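Local coordinates for protein thioredoxin reductase (Streptomyces clavuligerus, PDB 4NTD) that forms disulfide bonds in natural products as a FAD-dependent thioredoxin reductase-like flavoenzyme, linked to holomycin biosynthesis, at residues C271-G274 with W278-T281. Sequence-based numbering, arbitrary orientation.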
# COMPACT_ATOMS: atom_id res chain seq x y z
N CYS A 271 13.84 -16.29 -9.93
CA CYS A 271 12.49 -15.98 -9.48
C CYS A 271 11.48 -16.33 -10.56
O CYS A 271 11.65 -15.96 -11.73
CB CYS A 271 12.36 -14.49 -9.13
SG CYS A 271 13.43 -13.91 -7.79
N GLU A 272 10.43 -17.06 -10.18
CA GLU A 272 9.41 -17.50 -11.13
C GLU A 272 8.55 -16.34 -11.61
O GLU A 272 8.28 -15.40 -10.86
CB GLU A 272 8.53 -18.59 -10.50
CG GLU A 272 9.28 -19.89 -10.25
CD GLU A 272 8.45 -20.93 -9.51
OE1 GLU A 272 7.23 -20.72 -9.33
OE2 GLU A 272 9.03 -21.97 -9.11
N ARG A 273 8.14 -16.40 -12.88
CA ARG A 273 7.22 -15.41 -13.45
C ARG A 273 5.82 -16.00 -13.47
O ARG A 273 5.64 -17.21 -13.63
CB ARG A 273 7.62 -15.06 -14.89
CG ARG A 273 9.09 -14.71 -15.08
CD ARG A 273 9.37 -14.24 -16.51
NE ARG A 273 9.08 -12.82 -16.67
CZ ARG A 273 9.91 -11.83 -16.35
NH1 ARG A 273 11.12 -12.08 -15.84
NH2 ARG A 273 9.54 -10.57 -16.54
N GLY A 274 4.82 -15.14 -13.30
CA GLY A 274 3.42 -15.54 -13.46
C GLY A 274 3.07 -15.69 -14.92
O GLY A 274 3.88 -15.40 -15.80
N TRP A 278 5.03 -11.15 -15.43
CA TRP A 278 5.67 -10.40 -14.35
C TRP A 278 6.14 -11.35 -13.26
O TRP A 278 5.59 -12.44 -13.10
CB TRP A 278 4.69 -9.36 -13.78
CG TRP A 278 4.34 -8.28 -14.77
CD1 TRP A 278 3.58 -8.42 -15.89
CD2 TRP A 278 4.74 -6.90 -14.73
NE1 TRP A 278 3.48 -7.22 -16.55
CE2 TRP A 278 4.18 -6.27 -15.86
CE3 TRP A 278 5.51 -6.14 -13.84
CZ2 TRP A 278 4.37 -4.92 -16.13
CZ3 TRP A 278 5.70 -4.79 -14.11
CH2 TRP A 278 5.14 -4.20 -15.25
N ILE A 279 7.16 -10.94 -12.50
CA ILE A 279 7.70 -11.77 -11.42
C ILE A 279 6.60 -12.01 -10.39
O ILE A 279 5.96 -11.06 -9.93
CB ILE A 279 8.94 -11.13 -10.75
CG1 ILE A 279 10.12 -11.05 -11.73
CG2 ILE A 279 9.34 -11.91 -9.49
CD1 ILE A 279 10.67 -12.38 -12.19
N ALA A 280 6.39 -13.27 -10.03
CA ALA A 280 5.32 -13.65 -9.11
C ALA A 280 5.72 -13.37 -7.67
O ALA A 280 6.86 -13.61 -7.27
CB ALA A 280 4.98 -15.13 -9.29
N THR A 281 4.77 -12.86 -6.89
CA THR A 281 4.97 -12.64 -5.46
C THR A 281 3.74 -13.06 -4.68
O THR A 281 2.64 -13.13 -5.23
CB THR A 281 5.24 -11.16 -5.14
OG1 THR A 281 4.11 -10.36 -5.52
CG2 THR A 281 6.48 -10.65 -5.85
O HOH W 1 8.95 -15.24 -8.02
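Arg273 and Ile279 face each other in a single antiparallel beta bridge, within the loop that runs from helix 264-269 to strand 292-294, and the pair illustrates how two backbone hydrogen bonds can close a short hairpin-like turn. Ala280 N donates to Glu272 O at 3.0 Å, almost straight at the hydrogen (171°), while Gly274 N reaches Trp278 O at 2.8 Å. The same Trp278 O also takes a CA-H...O contact from Arg273 CA, 3.4 Å away. Beyond the first bond a water continues the link, donating to Glu272 O (2.9 Å) and to Ala280 O, so that Glu272 O accepts from both an amide and a water.

The side chains of Cys271, Arg273 and Ile279 meet on one flank. Ile279 CB leaves its backbone away from 271-274, but a bend at chi2 (-65°), following chi1 (-66°), brings CD1 to 3.7 Å from Arg273 NH1; CG2, anti to the backbone N, lies 4.0 Å from Cys271 CB. Ile279 and Cys271 both also rest on Leu266 of helix 264-269. Arg273 bends at chi3, and its guanidinium, obliquely placed to Ile279 CD1, is held by a salt bridge to Asp263 and a hydrogen bond to Gly277 O. An alanine in place of Ile279 would probably strip these contacts from Cys271 CB and the Arg273 chain and open a gap beside Leu266. Trp278 CB points away from 271-274, and its side chain touches Pro301 of the glutathione pocket. Two backbone hydrogen bonds, one on each side of a non-hydrogen-bonded pair, mark an isolated antiparallel bridge closing a hairpin-like loop.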